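Local coordinates for protein MATE family efflux transporter (Vibrio cholerae, PDB 6IDP) that probably exports drugs and other toxic compounds across the bacterial membrane, as a MATE-family multidrug transporter whose conformation depends on protons, at residues A[277-282]-A[358-363]; A[284-289]-A[315-320]; A[291-296]-A[307-312]; A[364-369]-A[419-424]. All coordinates share one frame; numbering follows the deposited sequence.

Contact 1: residues A[277-282]-A[358-363]; sequences FFALVA and ISLGAL. With OLC ((2R)-2,3-dihydroxypropyl (9Z)-octadec-9-enoate), chain N; OLC ((2R)-2,3-dihydroxypropyl (9Z)-octadec-9-enoate), chain F.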
# COMPACT_ATOMS: atom_id res chain seq x y z
N PHE A 277 -4.11 1.85 -10.81
CA PHE A 277 -3.38 2.28 -9.63
C PHE A 277 -3.41 3.80 -9.50
O PHE A 277 -3.70 4.33 -8.42
CB PHE A 277 -1.94 1.78 -9.67
CG PHE A 277 -1.20 1.94 -8.38
CD1 PHE A 277 -1.27 0.96 -7.40
CD2 PHE A 277 -0.44 3.08 -8.13
CE1 PHE A 277 -0.60 1.11 -6.20
CE2 PHE A 277 0.23 3.23 -6.93
CZ PHE A 277 0.16 2.24 -5.97
N PHE A 278 -3.11 4.49 -10.59
CA PHE A 278 -3.13 5.95 -10.59
C PHE A 278 -4.54 6.50 -10.39
O PHE A 278 -4.72 7.49 -9.68
CB PHE A 278 -2.53 6.49 -11.89
CG PHE A 278 -1.05 6.71 -11.83
CD1 PHE A 278 -0.53 7.79 -11.13
CD2 PHE A 278 -0.18 5.83 -12.46
CE1 PHE A 278 0.84 7.99 -11.07
CE2 PHE A 278 1.19 6.04 -12.40
CZ PHE A 278 1.70 7.12 -11.70
N ALA A 279 -5.53 5.86 -11.00
CA ALA A 279 -6.91 6.31 -10.88
C ALA A 279 -7.41 6.21 -9.44
O ALA A 279 -8.34 6.92 -9.04
CB ALA A 279 -7.82 5.51 -11.80
N LEU A 280 -6.77 5.35 -8.65
CA LEU A 280 -7.19 5.10 -7.27
C LEU A 280 -6.21 5.69 -6.25
O LEU A 280 -6.21 5.29 -5.09
CB LEU A 280 -7.34 3.60 -7.02
CG LEU A 280 -8.61 2.91 -7.52
CD1 LEU A 280 -8.43 1.40 -7.53
CD2 LEU A 280 -9.81 3.30 -6.67
N VAL A 281 -5.39 6.64 -6.69
CA VAL A 281 -4.36 7.19 -5.81
C VAL A 281 -4.97 8.01 -4.66
O VAL A 281 -4.41 8.06 -3.57
CB VAL A 281 -3.33 8.04 -6.60
CG1 VAL A 281 -3.98 9.31 -7.14
CG2 VAL A 281 -2.12 8.37 -5.74
N ALA A 282 -6.12 8.64 -4.90
CA ALA A 282 -6.76 9.41 -3.85
C ALA A 282 -7.37 8.49 -2.80
O ALA A 282 -7.37 8.80 -1.61
CB ALA A 282 -7.82 10.33 -4.42
N ILE A 358 -15.17 2.32 -14.44
CA ILE A 358 -16.45 2.64 -13.82
C ILE A 358 -16.68 1.79 -12.57
O ILE A 358 -17.55 2.09 -11.75
CB ILE A 358 -17.62 2.44 -14.82
CG1 ILE A 358 -18.93 3.02 -14.28
CG2 ILE A 358 -17.78 0.97 -15.18
CD1 ILE A 358 -18.85 4.49 -13.91
N SER A 359 -15.88 0.74 -12.41
CA SER A 359 -16.00 -0.15 -11.26
C SER A 359 -15.04 0.22 -10.14
O SER A 359 -15.07 -0.39 -9.07
CB SER A 359 -15.76 -1.60 -11.68
OG SER A 359 -14.38 -1.83 -11.92
N LEU A 360 -14.18 1.21 -10.38
CA LEU A 360 -13.13 1.55 -9.42
C LEU A 360 -13.68 2.29 -8.20
O LEU A 360 -13.03 2.34 -7.15
CB LEU A 360 -12.03 2.38 -10.10
CG LEU A 360 -11.25 1.66 -11.21
CD1 LEU A 360 -10.08 2.50 -11.71
CD2 LEU A 360 -10.77 0.28 -10.75
N GLY A 361 -14.88 2.85 -8.32
CA GLY A 361 -15.55 3.45 -7.19
C GLY A 361 -15.92 2.38 -6.18
O GLY A 361 -15.68 2.54 -4.98
N ALA A 362 -16.48 1.29 -6.68
CA ALA A 362 -16.86 0.16 -5.84
C ALA A 362 -15.63 -0.53 -5.25
O ALA A 362 -15.66 -0.99 -4.11
CB ALA A 362 -17.69 -0.83 -6.64
N LEU A 363 -14.55 -0.62 -6.03
CA LEU A 363 -13.32 -1.21 -5.54
C LEU A 363 -12.72 -0.32 -4.45
O LEU A 363 -12.21 -0.82 -3.45
CB LEU A 363 -12.31 -1.42 -6.68
CG LEU A 363 -10.96 -2.03 -6.31
CD1 LEU A 363 -11.14 -3.37 -5.60
CD2 LEU A 363 -10.09 -2.21 -7.56
C18 OLC N . -6.49 9.56 -14.34
C17 OLC N . -6.90 9.65 -12.89
C16 OLC N . -5.99 10.61 -12.16
C12 OLC N . -4.96 12.85 -7.91
C15 OLC N . -6.40 10.72 -10.71
C13 OLC N . -5.95 11.96 -8.62
C14 OLC N . -5.38 11.54 -9.96
C18 OLC F . -17.96 5.20 -9.17
C10 OLC F . -22.24 8.79 -7.28
C9 OLC F . -22.23 9.48 -6.12
C17 OLC F . -19.12 4.83 -10.07
C11 OLC F . -22.80 7.39 -7.37
C8 OLC F . -22.80 8.88 -4.85
C16 OLC F . -20.11 3.99 -9.29
C12 OLC F . -22.82 6.93 -8.81
C15 OLC F . -21.33 3.74 -10.13
C13 OLC F . -22.63 5.43 -8.87
C14 OLC F . -22.13 5.02 -10.24
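L280 reaches across to L360 and L363 from the break between helices 263-279 and 281-299, while A279 beside it adds its methyl group. L280 is the first residue to leave the helical backbone after 279 and occupies the N-cap position of the helix that follows. Its CB points toward segment 358-363 without touching it, and CG, held beside the backbone N and anti to the carbonyl carbon (chi1 -79°), carries the two methyls into contact. CD1 faces both leucines, lying 4.0 Å from L363 CD2 and 4.1 Å from L360 CD2. CD2 instead comes down on the backbone, 3.4 Å from L360 O, and grazes L360 CB. The side chains of L280 and L363 run at about a right angle, so their contact is confined to the methyl ends. The other branch of L360 is taken up by alanine: A279 CB rests 3.8 Å from L360 CD1. Each segment also meets a monoolein acyl chain of its own: C13 of one lies 3.6 Å from V281 CG1, C18 of the other 3.6 Å from G361 CA. Q321 of helix 303-330 also packs on L280. Aliphatic carbons and one backbone carbonyl make up the meeting, which implies that van der Waals packing, with no directional bond between the segments, joins the helix break to the start of helix 360-375.

Contact 2: residues A[284-289]-A[315-320]; sequences LAMTMS and QFVLGF. With OLC ((2R)-2,3-dihydroxypropyl (9Z)-octadec-9-enoate), chain P.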
# COMPACT_ATOMS: atom_id res chain seq x y z
N LEU A 284 -6.20 5.50 -2.19
CA LEU A 284 -5.01 4.97 -1.53
C LEU A 284 -4.53 5.91 -0.42
O LEU A 284 -4.22 5.46 0.68
CB LEU A 284 -3.90 4.75 -2.56
CG LEU A 284 -2.79 3.75 -2.23
CD1 LEU A 284 -1.64 4.39 -1.46
CD2 LEU A 284 -3.35 2.55 -1.47
N ALA A 285 -4.48 7.20 -0.72
CA ALA A 285 -4.10 8.20 0.27
C ALA A 285 -5.05 8.18 1.47
O ALA A 285 -4.62 8.36 2.62
CB ALA A 285 -4.08 9.59 -0.36
N MET A 286 -6.33 7.96 1.20
CA MET A 286 -7.36 7.96 2.24
C MET A 286 -7.22 6.77 3.19
O MET A 286 -7.58 6.86 4.36
CB MET A 286 -8.75 7.97 1.61
CG MET A 286 -9.80 8.73 2.42
SD MET A 286 -11.29 9.10 1.47
CE MET A 286 -10.59 9.31 -0.16
N THR A 287 -6.69 5.66 2.69
CA THR A 287 -6.50 4.47 3.52
C THR A 287 -5.34 4.65 4.50
O THR A 287 -5.08 3.79 5.34
CB THR A 287 -6.25 3.21 2.68
OG1 THR A 287 -5.07 3.38 1.89
CG2 THR A 287 -7.44 2.93 1.77
N MET A 288 -4.63 5.77 4.38
CA MET A 288 -3.57 6.10 5.31
C MET A 288 -3.95 7.27 6.22
O MET A 288 -3.39 7.42 7.31
CB MET A 288 -2.28 6.42 4.56
CG MET A 288 -1.65 5.20 3.90
SD MET A 288 -0.19 5.62 2.93
CE MET A 288 -0.92 6.59 1.62
N SER A 289 -4.91 8.08 5.79
CA SER A 289 -5.31 9.25 6.56
C SER A 289 -6.54 8.98 7.42
O SER A 289 -6.66 9.48 8.53
CB SER A 289 -5.58 10.43 5.62
OG SER A 289 -6.56 10.12 4.66
N GLN A 315 -18.84 8.78 0.08
CA GLN A 315 -19.43 9.70 -0.89
C GLN A 315 -18.38 10.26 -1.84
O GLN A 315 -18.59 10.30 -3.05
CB GLN A 315 -20.16 10.84 -0.19
CG GLN A 315 -21.46 10.44 0.48
CD GLN A 315 -22.04 11.54 1.33
OE1 GLN A 315 -21.85 12.73 1.04
NE2 GLN A 315 -22.73 11.17 2.40
N PHE A 316 -17.25 10.68 -1.28
CA PHE A 316 -16.17 11.21 -2.10
C PHE A 316 -15.67 10.16 -3.08
O PHE A 316 -15.56 10.43 -4.28
CB PHE A 316 -15.01 11.71 -1.24
CG PHE A 316 -13.78 12.05 -2.03
CD1 PHE A 316 -13.68 13.27 -2.69
CD2 PHE A 316 -12.73 11.15 -2.13
CE1 PHE A 316 -12.55 13.58 -3.43
CE2 PHE A 316 -11.60 11.46 -2.87
CZ PHE A 316 -11.51 12.67 -3.52
N VAL A 317 -15.37 8.97 -2.58
CA VAL A 317 -14.83 7.89 -3.40
C VAL A 317 -15.73 7.55 -4.58
O VAL A 317 -15.27 7.47 -5.72
CB VAL A 317 -14.59 6.62 -2.56
CG1 VAL A 317 -14.30 5.43 -3.47
CG2 VAL A 317 -13.44 6.85 -1.59
N LEU A 318 -17.02 7.37 -4.31
CA LEU A 318 -17.99 7.07 -5.36
C LEU A 318 -18.07 8.20 -6.39
O LEU A 318 -18.05 7.95 -7.59
CB LEU A 318 -19.37 6.82 -4.75
CG LEU A 318 -19.46 5.52 -3.95
CD1 LEU A 318 -20.85 5.33 -3.38
CD2 LEU A 318 -19.07 4.35 -4.84
N GLY A 319 -18.17 9.43 -5.91
CA GLY A 319 -18.26 10.58 -6.79
C GLY A 319 -16.99 10.82 -7.60
O GLY A 319 -17.05 11.03 -8.81
N PHE A 320 -15.85 10.78 -6.92
CA PHE A 320 -14.56 11.07 -7.54
C PHE A 320 -14.19 10.04 -8.61
O PHE A 320 -13.73 10.40 -9.69
CB PHE A 320 -13.49 11.14 -6.45
CG PHE A 320 -12.13 11.56 -6.94
CD1 PHE A 320 -11.91 12.86 -7.38
CD2 PHE A 320 -11.07 10.67 -6.92
CE1 PHE A 320 -10.65 13.25 -7.82
CE2 PHE A 320 -9.82 11.05 -7.36
CZ PHE A 320 -9.61 12.34 -7.81
C18 OLC P . -7.25 14.84 -1.63
C10 OLC P . -14.18 16.39 0.39
C9 OLC P . -14.72 17.63 0.37
C17 OLC P . -8.62 14.48 -2.17
C11 OLC P . -13.37 15.93 1.58
C8 OLC P . -14.53 18.59 1.53
C16 OLC P . -9.68 14.84 -1.15
C12 OLC P . -13.14 14.43 1.51
C7 OLC P . -14.78 20.01 1.07
C15 OLC P . -9.74 13.78 -0.08
C13 OLC P . -12.13 14.10 0.43
C6 OLC P . -16.13 20.49 1.55
C14 OLC P . -10.73 14.20 0.99
C5 OLC P . -16.07 20.79 3.03
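The tight part of this contact is a single methyl group: M286 CE lies 3.4 Å from F316 CD2 and 3.6 Å from F316 CE2, approaching the ring obliquely. The methionine chain is nearly extended through CG and SD and then bends at its last torsion (chi3 -32°), which swings CE against the aromatic ring. The same methyl also meets V317, more loosely, at 4.0 Å from CG2. Everything else stands apart, for even the nearest CA atoms, those of M286 and V317, are 9.4 Å from each other, and the side chains of M286 and F316 span most of the gap. On the lipid side F316 takes part in a layered arrangement. One face of its ring carries a monoolein acyl chain, with C13 3.5 Å above the plane and displaced toward the rim, and the opposite face receives F320 CB from the next turn. V317, on the inner side, packs on V283 and on L368 of helix 360-375. A methionine methyl set obliquely against a phenylalanine ring that also carries lipid thus joins helices 281-299 and 303-330, two consecutive membrane helices forming a helical hairpin within the all-helical transporter bundle of the MATE fold.

Contact 3: residues A[291-296]-A[307-312]; sequences PPMIGR and RQLVRI. With OLC ((2R)-2,3-dihydroxypropyl (9Z)-octadec-9-enoate), chain H.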
# COMPACT_ATOMS: atom_id res chain seq x y z
N PRO A 291 -7.77 5.89 8.77
CA PRO A 291 -7.69 5.05 9.98
C PRO A 291 -7.26 5.74 11.29
O PRO A 291 -7.81 5.38 12.32
CB PRO A 291 -6.66 3.98 9.58
CG PRO A 291 -6.82 3.86 8.11
CD PRO A 291 -7.07 5.26 7.63
N PRO A 292 -6.30 6.69 11.26
CA PRO A 292 -6.00 7.34 12.54
C PRO A 292 -7.17 8.14 13.09
O PRO A 292 -7.38 8.16 14.30
CB PRO A 292 -4.84 8.28 12.20
CG PRO A 292 -4.27 7.78 10.93
CD PRO A 292 -5.40 7.15 10.19
N MET A 293 -7.91 8.79 12.20
CA MET A 293 -9.09 9.55 12.60
C MET A 293 -10.13 8.63 13.24
O MET A 293 -10.68 8.93 14.29
CB MET A 293 -9.69 10.29 11.40
CG MET A 293 -8.73 11.21 10.68
SD MET A 293 -9.44 11.99 9.21
CE MET A 293 -10.55 13.19 9.96
N ILE A 294 -10.38 7.50 12.59
CA ILE A 294 -11.35 6.52 13.08
C ILE A 294 -10.92 5.94 14.42
O ILE A 294 -11.73 5.85 15.35
CB ILE A 294 -11.56 5.37 12.07
CG1 ILE A 294 -12.10 5.90 10.74
CG2 ILE A 294 -12.50 4.33 12.64
CD1 ILE A 294 -13.47 6.54 10.86
N GLY A 295 -9.65 5.54 14.51
CA GLY A 295 -9.12 4.94 15.72
C GLY A 295 -9.20 5.86 16.93
O GLY A 295 -9.60 5.44 18.01
N ARG A 296 -8.83 7.12 16.74
CA ARG A 296 -8.89 8.10 17.81
C ARG A 296 -10.34 8.34 18.24
O ARG A 296 -10.63 8.44 19.44
CB ARG A 296 -8.25 9.43 17.38
CG ARG A 296 -7.99 10.39 18.55
CD ARG A 296 -7.86 11.83 18.08
NE ARG A 296 -9.05 12.28 17.36
CZ ARG A 296 -10.18 12.65 17.94
NH1 ARG A 296 -10.30 12.64 19.26
NH2 ARG A 296 -11.21 13.04 17.20
N ARG A 307 -19.39 7.18 12.12
CA ARG A 307 -20.35 6.85 11.07
C ARG A 307 -20.46 7.96 10.03
O ARG A 307 -20.48 7.69 8.83
CB ARG A 307 -21.72 6.56 11.69
CG ARG A 307 -21.76 5.27 12.49
CD ARG A 307 -22.89 4.37 12.04
NE ARG A 307 -24.16 4.77 12.60
CZ ARG A 307 -25.34 4.48 12.07
NH1 ARG A 307 -25.41 3.77 10.95
NH2 ARG A 307 -26.46 4.89 12.66
N GLN A 308 -20.49 9.21 10.49
CA GLN A 308 -20.55 10.35 9.58
C GLN A 308 -19.31 10.45 8.68
O GLN A 308 -19.44 10.59 7.47
CB GLN A 308 -20.74 11.65 10.38
CG GLN A 308 -22.08 11.74 11.09
CD GLN A 308 -22.31 13.08 11.78
OE1 GLN A 308 -21.38 13.69 12.32
NE2 GLN A 308 -23.55 13.54 11.76
N LEU A 309 -18.13 10.35 9.28
CA LEU A 309 -16.88 10.49 8.53
C LEU A 309 -16.71 9.39 7.48
O LEU A 309 -16.21 9.64 6.38
CB LEU A 309 -15.68 10.48 9.49
CG LEU A 309 -14.29 10.64 8.87
CD1 LEU A 309 -14.19 11.95 8.10
CD2 LEU A 309 -13.22 10.55 9.95
N VAL A 310 -17.12 8.17 7.82
CA VAL A 310 -17.02 7.06 6.88
C VAL A 310 -17.94 7.26 5.69
O VAL A 310 -17.56 7.02 4.54
CB VAL A 310 -17.34 5.71 7.57
CG1 VAL A 310 -17.52 4.60 6.54
CG2 VAL A 310 -16.24 5.35 8.56
N ARG A 311 -19.16 7.73 5.95
CA ARG A 311 -20.11 8.00 4.88
C ARG A 311 -19.63 9.15 4.00
O ARG A 311 -19.79 9.11 2.78
CB ARG A 311 -21.50 8.30 5.45
CG ARG A 311 -22.24 7.06 5.91
CD ARG A 311 -23.53 7.39 6.64
NE ARG A 311 -24.32 6.20 6.91
CZ ARG A 311 -25.35 5.80 6.17
NH1 ARG A 311 -25.72 6.51 5.11
NH2 ARG A 311 -26.01 4.70 6.48
N ILE A 312 -19.03 10.16 4.61
CA ILE A 312 -18.41 11.26 3.87
C ILE A 312 -17.32 10.71 2.95
O ILE A 312 -17.27 11.05 1.77
CB ILE A 312 -17.81 12.32 4.81
CG1 ILE A 312 -18.91 13.08 5.54
CG2 ILE A 312 -16.94 13.30 4.03
CD1 ILE A 312 -18.39 14.09 6.54
C18 OLC H . -26.98 -0.67 10.19
C10 OLC H . -24.40 4.70 16.42
C9 OLC H . -24.38 6.03 16.20
C17 OLC H . -25.54 -0.61 10.68
C11 OLC H . -25.48 3.82 15.81
C8 OLC H . -25.43 6.71 15.34
C16 OLC H . -25.40 0.41 11.79
C12 OLC H . -25.01 2.38 15.75
C7 OLC H . -24.78 7.79 14.50
C15 OLC H . -25.75 -0.22 13.13
C13 OLC H . -25.15 1.88 14.32
C6 OLC H . -25.59 8.03 13.24
C14 OLC H . -24.92 0.38 14.25
C5 OLC H . -24.70 8.60 12.16
C4 OLC H . -25.32 8.36 10.80
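Around I294 and L309, whose side chains meet, the shortest polar links run along the two helices: G295 N donates to P291 O at 2.9 Å, and I312 N donates to Q308 O at the same length. Between the helices the contact is wholly apolar and centres on L309 CD2. M293 wraps this methyl, its CB 3.8 Å away and its CE also 3.8 Å from L309 CD2, with SD a little farther off. The bend at the end of the methionine chain (chi3 73°) folds CE back so that both ends of the side chain can reach the same methyl. From the neighbouring position I294 extends CD1 to V310 CG2 at 3.8 Å, and it brushes L309 CD2 as well. The segments belong to a hairpin of helices 281-299 and 303-330, a pair of consecutive membrane helices of the MATE fold; the axes of the two segments run nearly antiparallel, at 162°, and approach to 10.7 Å. The first of these helices is kinked at P291 and P292, whose ring nitrogens make no bond to the preceding turn. On the far side of helix 303-330, R307 turns away and lays one face of its guanidinium under a monoolein tail, C13 lying 3.4 Å above the plane and over its centre. M293 also packs on L14 of helix 5-39, and V310 on M369 of helix 360-375.

Contact 4: residues A[364-369]-A[419-424]; sequences GICMLM and IIAGWA. With OLC ((2R)-2,3-dihydroxypropyl (9Z)-octadec-9-enoate), chain T; OLC ((2R)-2,3-dihydroxypropyl (9Z)-octadec-9-enoate), chain G.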
# COMPACT_ATOMS: atom_id res chain seq x y z
N GLY A 364 -12.78 0.99 -4.67
CA GLY A 364 -12.34 1.95 -3.69
C GLY A 364 -13.08 1.82 -2.37
O GLY A 364 -12.49 1.98 -1.30
N ILE A 365 -14.38 1.52 -2.44
CA ILE A 365 -15.19 1.29 -1.25
C ILE A 365 -14.66 0.08 -0.49
O ILE A 365 -14.53 0.11 0.74
CB ILE A 365 -16.67 1.07 -1.59
CG1 ILE A 365 -17.30 2.36 -2.12
CG2 ILE A 365 -17.44 0.57 -0.36
CD1 ILE A 365 -17.30 3.51 -1.12
N CYS A 366 -14.34 -0.98 -1.23
CA CYS A 366 -13.79 -2.20 -0.66
C CYS A 366 -12.47 -1.92 0.05
O CYS A 366 -12.24 -2.41 1.16
CB CYS A 366 -13.61 -3.26 -1.75
SG CYS A 366 -13.14 -4.88 -1.12
N MET A 367 -11.61 -1.14 -0.59
CA MET A 367 -10.35 -0.72 0.01
C MET A 367 -10.60 0.08 1.28
O MET A 367 -9.90 -0.09 2.28
CB MET A 367 -9.54 0.12 -0.98
CG MET A 367 -9.09 -0.64 -2.22
SD MET A 367 -8.48 0.46 -3.53
CE MET A 367 -7.13 1.27 -2.69
N LEU A 368 -11.59 0.96 1.22
CA LEU A 368 -11.93 1.83 2.33
C LEU A 368 -12.44 1.03 3.53
O LEU A 368 -12.03 1.27 4.66
CB LEU A 368 -12.99 2.85 1.90
CG LEU A 368 -12.81 4.31 2.31
CD1 LEU A 368 -11.50 4.86 1.76
CD2 LEU A 368 -13.99 5.13 1.82
N MET A 369 -13.32 0.07 3.25
CA MET A 369 -13.92 -0.74 4.30
C MET A 369 -12.88 -1.61 5.02
O MET A 369 -12.99 -1.83 6.22
CB MET A 369 -15.04 -1.60 3.73
CG MET A 369 -16.24 -0.80 3.22
SD MET A 369 -17.03 0.19 4.50
CE MET A 369 -16.39 1.83 4.16
N ILE A 419 -17.66 -4.50 -8.52
CA ILE A 419 -18.92 -3.95 -8.05
C ILE A 419 -19.52 -4.80 -6.94
O ILE A 419 -19.96 -4.27 -5.91
CB ILE A 419 -19.93 -3.83 -9.20
CG1 ILE A 419 -19.53 -2.67 -10.12
CG2 ILE A 419 -21.35 -3.63 -8.67
CD1 ILE A 419 -20.47 -2.46 -11.28
N ILE A 420 -19.52 -6.12 -7.14
CA ILE A 420 -20.01 -7.05 -6.13
C ILE A 420 -19.19 -6.94 -4.85
O ILE A 420 -19.75 -6.89 -3.75
CB ILE A 420 -19.98 -8.50 -6.65
CG1 ILE A 420 -20.95 -8.67 -7.82
CG2 ILE A 420 -20.33 -9.47 -5.53
CD1 ILE A 420 -21.08 -10.10 -8.31
N ALA A 421 -17.87 -6.88 -5.00
CA ALA A 421 -16.96 -6.81 -3.86
C ALA A 421 -17.18 -5.56 -3.01
O ALA A 421 -17.14 -5.62 -1.78
CB ALA A 421 -15.53 -6.86 -4.35
N GLY A 422 -17.40 -4.42 -3.67
CA GLY A 422 -17.64 -3.17 -2.97
C GLY A 422 -18.95 -3.19 -2.21
O GLY A 422 -19.04 -2.70 -1.08
N TRP A 423 -19.97 -3.75 -2.84
CA TRP A 423 -21.28 -3.88 -2.22
C TRP A 423 -21.20 -4.82 -1.02
O TRP A 423 -21.79 -4.56 0.03
CB TRP A 423 -22.30 -4.37 -3.25
CG TRP A 423 -23.69 -4.54 -2.72
CD1 TRP A 423 -24.45 -5.68 -2.76
CD2 TRP A 423 -24.50 -3.54 -2.08
NE1 TRP A 423 -25.68 -5.45 -2.19
CE2 TRP A 423 -25.73 -4.15 -1.76
CE3 TRP A 423 -24.30 -2.20 -1.74
CZ2 TRP A 423 -26.76 -3.46 -1.11
CZ3 TRP A 423 -25.32 -1.52 -1.10
CH2 TRP A 423 -26.53 -2.15 -0.80
N ALA A 424 -20.47 -5.92 -1.19
CA ALA A 424 -20.28 -6.89 -0.12
C ALA A 424 -19.51 -6.29 1.05
O ALA A 424 -19.80 -6.58 2.21
CB ALA A 424 -19.55 -8.12 -0.64
C18 OLC T . -23.08 0.64 -7.92
C17 OLC T . -23.26 -0.75 -7.34
C16 OLC T . -24.10 -0.66 -6.08
C12 OLC T . -26.86 -3.31 -4.97
C15 OLC T . -24.21 -2.02 -5.43
C13 OLC T . -25.69 -4.00 -5.62
C14 OLC T . -24.87 -3.00 -6.39
C18 OLC G . -20.81 0.56 -4.97
C10 OLC G . -22.61 5.85 1.96
C9 OLC G . -23.40 6.92 2.18
C17 OLC G . -21.08 -0.38 -3.81
C11 OLC G . -23.13 4.68 1.15
C16 OLC G . -20.71 0.29 -2.51
C12 OLC G . -22.00 3.78 0.71
C15 OLC G . -21.86 1.13 -2.00
C13 OLC G . -22.55 2.70 -0.19
C14 OLC G . -21.41 1.88 -0.76
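C366 and G422 come together almost backbone to backbone, their CA atoms 4.6 Å apart and C366 CB 4.2 Å from G422 CA. With no side chain on the glycine, the cysteine CB can come up to the glycine backbone. The thiol is set anti to its own nitrogen (chi1 -172°), which carries SG along to A421, 4.1 Å from the carbonyl O and 4.5 Å from CB. On the other flank I365 touches with its short branch, CG2 lying 3.7 Å from G422 O, while the rest of the side chain leads away toward C314 and L318 of helix 303-330. This is close helix-to-helix packing through small residues: the axes of the two segments, on helices 360-375 and 379-435 of the MATE bundle, approach to 7.8 Å and cross at 35°, running in roughly the same direction. Lipid forms the next layer. A monoolein tail touches both I365 and G422, its C16 3.7 Å from G422 O. A second tail covers one face of the W423 indole, with C12 over the centre of the ring system, while the first approaches the edge of the indole. A421 is backed by R389, and A424 by F393, both from helix 379-435 itself.

Overall arrangement
All four contacts count as buried and meet through apolar groups, joining helices 281-299, 303-330, 360-375 and 379-435, with contact 1 at the break before 281-299. Every touching residue of contacts 1 and 4 is buried, whereas contact 2 reaches lipid through F316 and contact 3 includes the partly exposed M293. Contacts 2 and 3 are successive levels of one hairpin, 281-299 with 303-330. Contacts 1 and 4 share helix 360-375 and touch through A362 and I419. V317 and L318 of contact 2 pack against G364, I365 and L368 of contact 4, binding the hairpin to that helix. Longer side chains bridge the wide gaps in contacts 2 and 3; contact 4 relies on glycine and small residues. Contact 3 lies farthest from the chain's centre.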